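Local coordinates for uncharacterized ABC transporter solute-binding protein yclQ (PDB 3GFV) that selectively binds the siderophore petrobactin, iron-free or ferric, and its precursor 3,4-dihydroxybenzoic acid, for the YclNOPQ ABC transporter that takes up ferric-petrobactin, at residues A[275-278]-A[282-285]; A[40-45]-A[63-68]; A[130-135]-A[151-156]; A[176-181]-A[191-196]. All coordinates share one frame; numbering follows the deposited sequence.

Contact 1 (275-278 with 282-285) lies near the middle of the chain, its centre about 4 Å from that of the protein, and touches each of the other three. S277 OG and Y68 OH, 2.7 Å apart, join it to contact 2, whose centre lies about 8 Å away. M284 packs on F132 and I156 of contact 3, about 13 Å off between centres, and Y275 reaches R192, Y193 and M178 of contact 4. Contacts 3 and 4 flank the chain's centre on opposite sides, about 22 Å apart between centres. R192 and Y275 come together probably near the cleft between the two lobes, where siderophores bind in relatives.

Contact 1: A[275-278]-A[282-285]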
loop_
_atom_site.group_PDB
_atom_site.type_symbol
_atom_site.label_atom_id
_atom_site.label_comp_id
_atom_site.label_asym_id
_atom_site.label_seq_id
_atom_site.Cartn_x
_atom_site.Cartn_y
_atom_site.Cartn_z
ATOM N N TYR A 275 -2.505 -4.397 3.150
ATOM C CA TYR A 275 -1.662 -4.445 4.339
ATOM C C TYR A 275 -0.164 -4.595 4.018
ATOM O O TYR A 275 0.674 -3.941 4.638
ATOM C CB TYR A 275 -2.131 -5.571 5.259
ATOM C CG TYR A 275 -1.371 -5.616 6.558
ATOM C CD1 TYR A 275 -1.566 -4.635 7.524
ATOM C CD2 TYR A 275 -0.460 -6.626 6.813
ATOM C CE1 TYR A 275 -0.878 -4.672 8.730
ATOM C CE2 TYR A 275 0.233 -6.672 8.015
ATOM C CZ TYR A 275 0.020 -5.686 8.965
ATOM O OH TYR A 275 0.712 -5.720 10.162
ATOM N N LEU A 276 0.168 -5.419 3.035
ATOM C CA LEU A 276 1.581 -5.709 2.752
ATOM C C LEU A 276 2.128 -4.818 1.657
ATOM O O LEU A 276 3.342 -4.686 1.504
ATOM C CB LEU A 276 1.750 -7.141 2.279
ATOM C CG LEU A 276 1.247 -8.190 3.275
ATOM C CD1 LEU A 276 1.284 -9.576 2.645
ATOM C CD2 LEU A 276 2.029 -8.129 4.587
ATOM N N SER A 277 1.242 -4.227 0.871
ATOM C CA SER A 277 1.710 -3.491 -0.303
ATOM C C SER A 277 1.083 -2.100 -0.370
ATOM O O SER A 277 0.874 -1.458 0.653
ATOM C CB SER A 277 1.436 -4.282 -1.585
ATOM O OG SER A 277 2.093 -3.664 -2.704
ATOM N N GLY A 278 0.782 -1.642 -1.577
ATOM C CA GLY A 278 0.282 -0.291 -1.763
ATOM C C GLY A 278 1.386 0.685 -2.157
ATOM O O GLY A 278 2.559 0.461 -1.858
ATOM N N GLU A 282 0.661 -0.601 -9.803
ATOM C CA GLU A 282 -0.317 -1.678 -9.921
ATOM C C GLU A 282 -1.242 -1.715 -8.714
ATOM O O GLU A 282 -2.459 -1.821 -8.862
ATOM C CB GLU A 282 0.368 -3.032 -10.076
ATOM C CG GLU A 282 1.278 -3.069 -11.300
ATOM C CD GLU A 282 1.937 -4.409 -11.561
ATOM O OE1 GLU A 282 1.952 -5.262 -10.662
ATOM O OE2 GLU A 282 2.453 -4.592 -12.701
ATOM N N SER A 283 -0.663 -1.628 -7.521
ATOM C CA SER A 283 -1.481 -1.692 -6.313
ATOM C C SER A 283 -2.460 -0.512 -6.270
ATOM O O SER A 283 -3.621 -0.692 -5.905
ATOM C CB SER A 283 -0.631 -1.799 -5.032
ATOM O OG SER A 283 0.461 -0.896 -5.012
HETATM N N MSE A 284 -2.019 0.677 -6.691
HETATM C CA MSE A 284 -2.920 1.831 -6.672
HETATM C C MSE A 284 -4.082 1.583 -7.643
HETATM O O MSE A 284 -5.250 1.856 -7.335
HETATM C CB MSE A 284 -2.165 3.103 -7.038
HETATM C CG MSE A 284 -3.037 4.306 -7.318
HETATM SE SE MSE A 284 -4.098 4.934 -5.774
HETATM C CE MSE A 284 -2.810 6.089 -4.903
ATOM N N THR A 285 -3.747 1.099 -8.832
ATOM C CA THR A 285 -4.758 0.819 -9.847
ATOM C C THR A 285 -5.812 -0.145 -9.314
ATOM O O THR A 285 -7.018 0.088 -9.461
ATOM C CB THR A 285 -4.116 0.277 -11.117
ATOM O OG1 THR A 285 -3.308 1.314 -11.688
ATOM C CG2 THR A 285 -5.182 -0.119 -12.106
#
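G278 and S283 make most of this small contact, in which the loop leaving helix 271-276 brushes the first turn of helix 281-296. At the start of 282-285, E282 sends its backbone N to D46 OD2, so the helix end is tied to helix 42-50 before the contact proper begins. S283 follows and does the touching. Its chi1 of 45° places OG between its own backbone N and carbonyl carbon, and from there the hydroxyl lies against the backbone of G278. S283 OG is 3.3 Å from G278 CA, with S283 CB 3.7 Å from the same atom. G278 has phi 97° and psi 155°, backbone angles common for glycine and rare for other residues. The hydroxyl of S277 lies 4.0 Å from S283 OG, too far for a bond between them. Each has partners elsewhere: S277 OG bonds Y68 OH, while S283 OG bonds D46 OD1 and, back along its own chain, G280 N. M284, a selenomethionine, next turns to another neighbour, packing on Y128, M129 and F132 of helix 128-142. The two serines are therefore linked indirectly, through Y68 and D46, whose OD1 is met by both Y68 OH and S283 OG. With E282 N at its other oxygen, the D46 carboxylate lies at the amino end of helix 281-296, where the helix dipole and these bonds would probably stabilise its negative charge.

Contact 2: A[40-45]-A[63-68]; sequences FDFGSL and QVLPKY
F42 carries this contact, its ring set against the extended run V64-L65-P66, and D41 just before it fixes the start of its helix. D41 is the N-cap of helix 42-50: OD2 accepts from S44 N at 2.9 Å, with the donor 42° above the carboxylate plane, and from S44 OG at 2.8 Å on the anti side. Two bonds thus grip one oxygen, while OD1 is taken by S102 OG. In F42, chi1 of -71° puts CG opposite the carbonyl carbon and directs the ring to the other segment. The ring meets three consecutive residues there. F42 CZ lies 3.7 Å from L65 CD2, the two side chains crossing at about a right angle; F42 CE2 comes 3.6 Å from V64 O; and F42 CD2 is 4.1 Å from P66 CD. From the far end of the segment Y68 reaches toward the start of the helix, yet its OH remains 4.0 Å from F42 O and bonds instead with D46 OD1 and S277 OG. L45 N donates a 3.0 Å hydrogen bond to D41 O, and the L45 side chain packs on V57 and L60 of strand 57-60. L276 and S277 close over F42 from helix 271-276 and the loop after it. A helix capped directly after strand 37-39, the middle strand of the five-stranded parallel sheet, is the beta-alpha connection of an alpha/beta lobe in the periplasmic binding protein fold.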
loop_
_atom_site.group_PDB
_atom_site.type_symbol
_atom_site.label_atom_id
_atom_site.label_comp_id
_atom_site.label_asym_id
_atom_site.label_seq_id
_atom_site.Cartn_x
_atom_site.Cartn_y
_atom_site.Cartn_z
ATOM N N PHE A 40 12.497 -4.272 -0.934
ATOM C CA PHE A 40 11.758 -4.572 0.289
ATOM C C PHE A 40 10.440 -3.818 0.380
ATOM O O PHE A 40 9.761 -3.884 1.394
ATOM C CB PHE A 40 12.609 -4.274 1.529
ATOM C CG PHE A 40 13.517 -5.403 1.902
ATOM C CD1 PHE A 40 14.762 -5.525 1.322
ATOM C CD2 PHE A 40 13.101 -6.364 2.824
ATOM C CE1 PHE A 40 15.601 -6.593 1.657
ATOM C CE2 PHE A 40 13.929 -7.422 3.155
ATOM C CZ PHE A 40 15.182 -7.530 2.562
ATOM N N ASP A 41 10.078 -3.098 -0.673
ATOM C CA ASP A 41 8.800 -2.399 -0.675
ATOM C C ASP A 41 7.957 -2.954 -1.821
ATOM O O ASP A 41 8.330 -2.805 -2.977
ATOM C CB ASP A 41 8.998 -0.884 -0.875
ATOM C CG ASP A 41 7.677 -0.153 -0.958
ATOM O OD1 ASP A 41 6.939 -0.183 0.065
ATOM O OD2 ASP A 41 7.359 0.402 -2.038
ATOM N N PHE A 42 6.820 -3.571 -1.512
ATOM C CA PHE A 42 6.049 -4.240 -2.572
ATOM C C PHE A 42 5.413 -3.272 -3.567
ATOM O O PHE A 42 5.234 -3.618 -4.743
ATOM C CB PHE A 42 5.005 -5.190 -1.993
ATOM C CG PHE A 42 5.598 -6.432 -1.364
ATOM C CD1 PHE A 42 6.745 -7.010 -1.880
ATOM C CD2 PHE A 42 4.990 -7.038 -0.269
ATOM C CE1 PHE A 42 7.290 -8.161 -1.297
ATOM C CE2 PHE A 42 5.515 -8.199 0.300
ATOM C CZ PHE A 42 6.672 -8.757 -0.221
ATOM N N GLY A 43 5.080 -2.067 -3.111
ATOM C CA GLY A 43 4.567 -1.058 -4.036
ATOM C C GLY A 43 5.604 -0.776 -5.111
ATOM O O GLY A 43 5.305 -0.731 -6.317
ATOM N N SER A 44 6.840 -0.585 -4.671
ATOM C CA SER A 44 7.926 -0.275 -5.593
ATOM C C SER A 44 8.147 -1.456 -6.514
ATOM O O SER A 44 8.431 -1.296 -7.704
ATOM C CB SER A 44 9.213 0.023 -4.822
ATOM O OG SER A 44 9.089 1.201 -4.048
ATOM N N LEU A 45 8.054 -2.660 -5.957
ATOM C CA LEU A 45 8.164 -3.855 -6.785
ATOM C C LEU A 45 7.123 -3.883 -7.909
ATOM O O LEU A 45 7.428 -4.256 -9.044
ATOM C CB LEU A 45 8.075 -5.128 -5.917
ATOM C CG LEU A 45 8.271 -6.455 -6.664
ATOM C CD1 LEU A 45 9.643 -6.531 -7.390
ATOM C CD2 LEU A 45 8.108 -7.621 -5.668
ATOM N N GLN A 63 8.336 -14.109 2.252
ATOM C CA GLN A 63 7.610 -14.732 3.369
ATOM C C GLN A 63 6.105 -14.795 3.110
ATOM O O GLN A 63 5.494 -15.865 3.210
ATOM C CB GLN A 63 7.880 -14.004 4.679
ATOM C CG GLN A 63 7.200 -14.674 5.859
ATOM C CD GLN A 63 7.103 -13.768 7.064
ATOM O OE1 GLN A 63 7.519 -14.141 8.164
ATOM N NE2 GLN A 63 6.555 -12.564 6.868
ATOM N N VAL A 64 5.512 -13.643 2.795
ATOM C CA VAL A 64 4.134 -13.574 2.338
ATOM C C VAL A 64 4.039 -12.627 1.155
ATOM O O VAL A 64 4.585 -11.520 1.191
ATOM C CB VAL A 64 3.157 -13.104 3.460
ATOM C CG1 VAL A 64 2.875 -14.235 4.411
ATOM C CG2 VAL A 64 3.734 -11.919 4.215
ATOM N N LEU A 65 3.360 -13.070 0.098
ATOM C CA LEU A 65 3.201 -12.250 -1.100
ATOM C C LEU A 65 1.747 -12.071 -1.458
ATOM O O LEU A 65 0.990 -13.049 -1.506
ATOM C CB LEU A 65 3.918 -12.901 -2.294
ATOM C CG LEU A 65 5.426 -12.737 -2.440
ATOM C CD1 LEU A 65 5.943 -13.661 -3.540
ATOM C CD2 LEU A 65 5.781 -11.287 -2.745
ATOM N N PRO A 66 1.340 -10.823 -1.716
ATOM C CA PRO A 66 -0.020 -10.614 -2.218
ATOM C C PRO A 66 -0.202 -11.385 -3.523
ATOM O O PRO A 66 0.773 -11.561 -4.270
ATOM C CB PRO A 66 -0.063 -9.107 -2.485
ATOM C CG PRO A 66 0.996 -8.532 -1.613
ATOM C CD PRO A 66 2.086 -9.563 -1.571
ATOM N N LYS A 67 -1.432 -11.804 -3.805
ATOM C CA LYS A 67 -1.703 -12.669 -4.941
ATOM C C LYS A 67 -1.202 -12.075 -6.252
ATOM O O LYS A 67 -0.662 -12.795 -7.083
ATOM C CB LYS A 67 -3.193 -12.991 -5.058
ATOM C CG LYS A 67 -3.483 -14.025 -6.146
ATOM C CD LYS A 67 -4.967 -14.160 -6.455
ATOM C CE LYS A 67 -5.173 -14.887 -7.784
ATOM N NZ LYS A 67 -6.612 -15.131 -8.092
ATOM N N TYR A 68 -1.403 -10.773 -6.430
ATOM C CA TYR A 68 -1.024 -10.125 -7.680
ATOM C C TYR A 68 0.482 -10.194 -7.915
ATOM O O TYR A 68 0.921 -10.023 -9.048
ATOM C CB TYR A 68 -1.558 -8.676 -7.782
ATOM C CG TYR A 68 -0.763 -7.598 -7.058
ATOM C CD1 TYR A 68 -0.034 -6.652 -7.762
ATOM C CD2 TYR A 68 -0.768 -7.514 -5.671
ATOM C CE1 TYR A 68 0.679 -5.652 -7.107
ATOM C CE2 TYR A 68 -0.057 -6.527 -5.007
ATOM C CZ TYR A 68 0.665 -5.597 -5.731
ATOM O OH TYR A 68 1.377 -4.628 -5.072
#

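Contact 3: A[130-135]-A[151-156]; sequences ESFKSD and DELANI
L153, F132 and K133 bury most of the surface here, where two helices run nearly antiparallel, at 154°, with segment axes 11.2 Å apart. L153 makes contact through both methyls, which part company: CD2 goes to the ring of F132, 3.7 Å from F132 CE2, and CD1 settles on the backbone of K133, 4.1 Å from K133 O. F132 leaves its helix with CG anti to the backbone N (chi1 -179°), so that the ring projects between the helices and slides past L153, the two side chains pointing in opposite directions. One turn on from L153, I156 arrives at the edge of that ring, close to its plane, with I156 CD1 4.1 Å from F132 CZ. K133 flanks the apolar patch. Its CG touches L153 CD2 at 4.1 Å, and beyond CG the chain runs extended to a salt bridge between its ammonium group and the carboxylate of D157, so the aliphatic part packs while the charge is paired farther along helix 146-170. Helix 281-296 also packs on the pair, with M284 touching both F132 and I156, and L281 and T285 adding to I156. Helix 146-170 itself is the long connection from the lobe with the parallel sheet to strand 173-180 of the other lobe, as in siderophore-binding relatives, and helix 128-142 packs along its early part.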
loop_
_atom_site.group_PDB
_atom_site.type_symbol
_atom_site.label_atom_id
_atom_site.label_comp_id
_atom_site.label_asym_id
_atom_site.label_seq_id
_atom_site.Cartn_x
_atom_site.Cartn_y
_atom_site.Cartn_z
ATOM N N GLU A 130 1.377 13.350 -3.291
ATOM C CA GLU A 130 2.684 13.970 -3.489
ATOM C C GLU A 130 3.784 12.910 -3.412
ATOM O O GLU A 130 4.619 12.813 -4.314
ATOM C CB GLU A 130 2.931 15.068 -2.453
ATOM C CG GLU A 130 4.323 15.687 -2.503
ATOM C CD GLU A 130 4.509 16.803 -1.479
ATOM O OE1 GLU A 130 5.412 16.685 -0.622
ATOM O OE2 GLU A 130 3.745 17.791 -1.523
ATOM N N SER A 131 3.769 12.119 -2.339
ATOM C CA SER A 131 4.792 11.091 -2.135
ATOM C C SER A 131 4.633 9.955 -3.149
ATOM O O SER A 131 5.636 9.420 -3.649
ATOM C CB SER A 131 4.799 10.560 -0.678
ATOM O OG SER A 131 3.575 9.930 -0.381
ATOM N N PHE A 132 3.388 9.590 -3.459
ATOM C CA PHE A 132 3.109 8.557 -4.465
ATOM C C PHE A 132 3.714 8.959 -5.811
ATOM O O PHE A 132 4.440 8.201 -6.444
ATOM C CB PHE A 132 1.601 8.364 -4.634
ATOM C CG PHE A 132 1.226 7.299 -5.638
ATOM C CD1 PHE A 132 1.211 5.962 -5.267
ATOM C CD2 PHE A 132 0.840 7.636 -6.936
ATOM C CE1 PHE A 132 0.853 4.972 -6.180
ATOM C CE2 PHE A 132 0.495 6.654 -7.859
ATOM C CZ PHE A 132 0.486 5.309 -7.467
ATOM N N LYS A 133 3.407 10.158 -6.269
ATOM C CA LYS A 133 3.986 10.576 -7.547
ATOM C C LYS A 133 5.507 10.679 -7.487
ATOM O O LYS A 133 6.205 10.293 -8.430
ATOM C CB LYS A 133 3.370 11.883 -8.009
ATOM C CG LYS A 133 1.896 11.711 -8.345
ATOM C CD LYS A 133 1.285 13.021 -8.825
ATOM C CE LYS A 133 0.005 12.757 -9.595
ATOM N NZ LYS A 133 -0.624 14.026 -10.035
ATOM N N SER A 134 6.027 11.188 -6.379
ATOM C CA SER A 134 7.473 11.346 -6.272
ATOM C C SER A 134 8.173 9.993 -6.334
ATOM O O SER A 134 9.192 9.842 -6.999
ATOM C CB SER A 134 7.843 12.112 -5.008
ATOM O OG SER A 134 9.243 12.107 -4.832
ATOM N N ASP A 135 7.607 8.997 -5.664
ATOM C CA ASP A 135 8.209 7.658 -5.650
ATOM C C ASP A 135 8.235 7.081 -7.052
ATOM O O ASP A 135 9.270 6.554 -7.488
ATOM C CB ASP A 135 7.410 6.710 -4.750
ATOM C CG ASP A 135 7.611 7.004 -3.270
ATOM O OD1 ASP A 135 8.457 7.876 -2.941
ATOM O OD2 ASP A 135 6.912 6.366 -2.439
ATOM N N ASP A 151 2.735 8.998 -18.060
ATOM C CA ASP A 151 1.479 8.566 -18.650
ATOM C C ASP A 151 0.655 7.716 -17.679
ATOM O O ASP A 151 -0.570 7.866 -17.585
ATOM C CB ASP A 151 1.745 7.792 -19.940
ATOM C CG ASP A 151 2.293 8.675 -21.047
ATOM O OD1 ASP A 151 2.098 9.915 -20.989
ATOM O OD2 ASP A 151 2.931 8.130 -21.981
ATOM N N GLU A 152 1.321 6.819 -16.959
ATOM C CA GLU A 152 0.635 5.994 -15.980
ATOM C C GLU A 152 0.082 6.838 -14.832
ATOM O O GLU A 152 -1.014 6.589 -14.351
ATOM C CB GLU A 152 1.573 4.908 -15.436
ATOM C CG GLU A 152 1.986 3.877 -16.489
ATOM C CD GLU A 152 0.787 3.159 -17.092
ATOM O OE1 GLU A 152 -0.116 2.759 -16.325
ATOM O OE2 GLU A 152 0.747 2.989 -18.329
ATOM N N LEU A 153 0.842 7.837 -14.396
ATOM C CA LEU A 153 0.362 8.707 -13.325
ATOM C C LEU A 153 -0.857 9.489 -13.825
ATOM O O LEU A 153 -1.828 9.676 -13.078
ATOM C CB LEU A 153 1.469 9.660 -12.859
ATOM C CG LEU A 153 2.561 8.975 -12.022
ATOM C CD1 LEU A 153 3.688 9.948 -11.674
ATOM C CD2 LEU A 153 1.982 8.341 -10.751
ATOM N N ALA A 154 -0.808 9.943 -15.078
ATOM C CA ALA A 154 -1.953 10.634 -15.651
ATOM C C ALA A 154 -3.215 9.774 -15.664
ATOM O O ALA A 154 -4.304 10.255 -15.318
ATOM C CB ALA A 154 -1.629 11.173 -17.084
ATOM N N ASN A 155 -3.084 8.511 -16.057
ATOM C CA ASN A 155 -4.229 7.600 -16.057
ATOM C C ASN A 155 -4.766 7.387 -14.654
ATOM O O ASN A 155 -5.976 7.336 -14.447
ATOM C CB ASN A 155 -3.864 6.238 -16.638
ATOM C CG ASN A 155 -3.544 6.300 -18.101
ATOM O OD1 ASN A 155 -3.993 7.208 -18.819
ATOM N ND2 ASN A 155 -2.759 5.330 -18.570
ATOM N N ILE A 156 -3.858 7.236 -13.696
ATOM C CA ILE A 156 -4.260 7.103 -12.305
ATOM C C ILE A 156 -5.002 8.362 -11.805
ATOM O O ILE A 156 -6.042 8.258 -11.141
ATOM C CB ILE A 156 -3.046 6.737 -11.445
ATOM C CG1 ILE A 156 -2.714 5.266 -11.688
ATOM C CG2 ILE A 156 -3.325 7.004 -9.959
ATOM C CD1 ILE A 156 -1.378 4.819 -11.092
#

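Contact 4: A[176-181]-A[191-196]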
loop_
_atom_site.group_PDB
_atom_site.type_symbol
_atom_site.label_atom_id
_atom_site.label_comp_id
_atom_site.label_asym_id
_atom_site.label_seq_id
_atom_site.Cartn_x
_atom_site.Cartn_y
_atom_site.Cartn_z
ATOM N N VAL A 176 -13.400 3.032 7.658
ATOM C CA VAL A 176 -12.391 2.017 7.327
ATOM C C VAL A 176 -11.912 1.324 8.593
ATOM O O VAL A 176 -11.452 1.983 9.534
ATOM C CB VAL A 176 -11.167 2.670 6.637
ATOM C CG1 VAL A 176 -10.152 1.595 6.212
ATOM C CG2 VAL A 176 -11.618 3.485 5.412
ATOM N N ILE A 177 -12.005 -0.002 8.617
ATOM C CA ILE A 177 -11.560 -0.768 9.802
ATOM C C ILE A 177 -10.641 -1.895 9.396
ATOM O O ILE A 177 -10.739 -2.418 8.294
ATOM C CB ILE A 177 -12.699 -1.371 10.633
ATOM C CG1 ILE A 177 -13.584 -2.307 9.786
ATOM C CG2 ILE A 177 -13.511 -0.251 11.339
ATOM C CD1 ILE A 177 -14.603 -3.091 10.571
HETATM N N MSE A 178 -9.769 -2.288 10.322
HETATM C CA MSE A 178 -8.967 -3.486 10.133
HETATM C C MSE A 178 -9.272 -4.445 11.278
HETATM O O MSE A 178 -9.345 -4.036 12.457
HETATM C CB MSE A 178 -7.471 -3.152 10.049
HETATM C CG MSE A 178 -6.609 -4.383 9.885
HETATM SE SE MSE A 178 -4.736 -3.825 9.596
HETATM C CE MSE A 178 -4.375 -3.375 11.414
ATOM N N ALA A 179 -9.521 -5.698 10.921
ATOM C CA ALA A 179 -9.761 -6.760 11.896
ATOM C C ALA A 179 -8.483 -7.556 12.110
ATOM O O ALA A 179 -7.777 -7.861 11.166
ATOM C CB ALA A 179 -10.863 -7.677 11.412
ATOM N N ASN A 180 -8.207 -7.916 13.362
ATOM C CA ASN A 180 -6.985 -8.624 13.660
ATOM C C ASN A 180 -7.252 -9.525 14.837
ATOM O O ASN A 180 -7.289 -9.075 15.992
ATOM C CB ASN A 180 -5.851 -7.647 13.948
ATOM C CG ASN A 180 -4.536 -8.348 14.210
ATOM O OD1 ASN A 180 -4.120 -9.222 13.449
ATOM N ND2 ASN A 180 -3.871 -7.962 15.292
ATOM N N ASP A 181 -7.516 -10.792 14.530
ATOM C CA ASP A 181 -7.814 -11.770 15.554
ATOM C C ASP A 181 -8.964 -11.253 16.407
ATOM O O ASP A 181 -8.926 -11.325 17.640
ATOM C CB ASP A 181 -6.583 -12.004 16.409
ATOM C CG ASP A 181 -6.694 -13.262 17.258
ATOM O OD1 ASP A 181 -7.639 -14.057 17.028
ATOM O OD2 ASP A 181 -5.833 -13.452 18.149
ATOM N N SER A 191 -4.358 8.612 7.967
ATOM C CA SER A 191 -3.879 7.356 8.542
ATOM C C SER A 191 -3.332 6.440 7.450
ATOM O O SER A 191 -3.331 6.774 6.252
ATOM C CB SER A 191 -4.995 6.634 9.318
ATOM O OG SER A 191 -5.920 6.035 8.414
ATOM N N ARG A 192 -2.880 5.269 7.869
ATOM C CA ARG A 192 -2.370 4.289 6.936
ATOM C C ARG A 192 -3.324 4.039 5.765
ATOM O O ARG A 192 -2.902 3.887 4.631
ATOM C CB ARG A 192 -2.118 2.991 7.692
ATOM C CG ARG A 192 -1.616 1.879 6.820
ATOM C CD ARG A 192 -1.406 0.666 7.701
ATOM N NE ARG A 192 -0.564 -0.327 7.063
ATOM C CZ ARG A 192 -0.072 -1.385 7.693
ATOM N NH1 ARG A 192 -0.338 -1.576 8.983
ATOM N NH2 ARG A 192 0.685 -2.247 7.034
ATOM N N TYR A 193 -4.626 4.020 6.034
ATOM C CA TYR A 193 -5.599 3.778 4.971
ATOM C C TYR A 193 -6.465 5.001 4.705
ATOM O O TYR A 193 -7.539 4.911 4.082
ATOM C CB TYR A 193 -6.474 2.548 5.282
ATOM C CG TYR A 193 -5.665 1.300 5.568
ATOM C CD1 TYR A 193 -4.820 0.755 4.605
ATOM C CD2 TYR A 193 -5.722 0.680 6.809
ATOM C CE1 TYR A 193 -4.063 -0.380 4.881
ATOM C CE2 TYR A 193 -4.983 -0.449 7.083
ATOM C CZ TYR A 193 -4.153 -0.979 6.111
ATOM O OH TYR A 193 -3.409 -2.110 6.376
ATOM N N GLY A 194 -5.974 6.148 5.158
ATOM C CA GLY A 194 -6.623 7.418 4.922
ATOM C C GLY A 194 -6.908 7.751 3.466
ATOM O O GLY A 194 -7.780 8.571 3.193
ATOM N N LEU A 195 -6.181 7.152 2.524
ATOM C CA LEU A 195 -6.387 7.521 1.116
ATOM C C LEU A 195 -7.823 7.315 0.636
ATOM O O LEU A 195 -8.262 7.986 -0.300
ATOM C CB LEU A 195 -5.380 6.825 0.183
ATOM C CG LEU A 195 -5.668 5.385 -0.253
ATOM C CD1 LEU A 195 -4.714 5.032 -1.398
ATOM C CD2 LEU A 195 -5.480 4.440 0.917
ATOM N N ILE A 196 -8.564 6.412 1.281
ATOM C CA ILE A 196 -9.952 6.177 0.896
ATOM C C ILE A 196 -10.739 7.485 1.052
ATOM O O ILE A 196 -11.611 7.803 0.236
ATOM C CB ILE A 196 -10.554 5.031 1.730
ATOM C CG1 ILE A 196 -9.996 3.692 1.221
ATOM C CG2 ILE A 196 -12.073 5.054 1.639
ATOM C CD1 ILE A 196 -10.234 2.481 2.163
#
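V176 and I196 meet tip to tip, with V176 CG2 3.7 Å from I196 CD1, and with Y193 they form the dense end of the contact. The valine's other methyl, CG1, lies 3.9 Å from Y193 CB, the two side chains crossing at about a right angle. Two residues along strand 173-180, M178, a selenomethionine, closes the row more loosely. Torsions of 179° (chi1) and 174° (chi2) keep its chain extended and carry SE to the rim of the Y193 ring, 5.5 Å from the centroid; the bend at chi3 turns only the terminal methyl. This is an edge-on Met-aromatic contact, with M178 SE 3.9 Å from Y193 OH. That hydroxyl is buried with no hydrogen-bond partner in the model. Toward the partly exposed side the extended R192 side chain runs alongside one face of the Y193 ring: R192 CG sits 3.8 Å above its centre, and Y193 OH lies on one face of the guanidinium near its rim. R192 NH1 bonds T213 O and makes a salt bridge to a phosphate ion, probably from the crystallisation liquor. The type I turn S191-G194, closed by G194 N to S191 O at 2.9 Å, presents R192 and Y193 in this way. V176 and M178 face the turn, while I177 points to the other side of the sheet, toward I184, L231 and V233. Strand 173-180 pairs with strand 183-187 antiparallel and with strands 230-235 and 203-204 parallel; F187 meets the Y193 ring edge-to-face, F232 packs on I196, and Y275 of helix 271-276 touches M178, R192 and Y193.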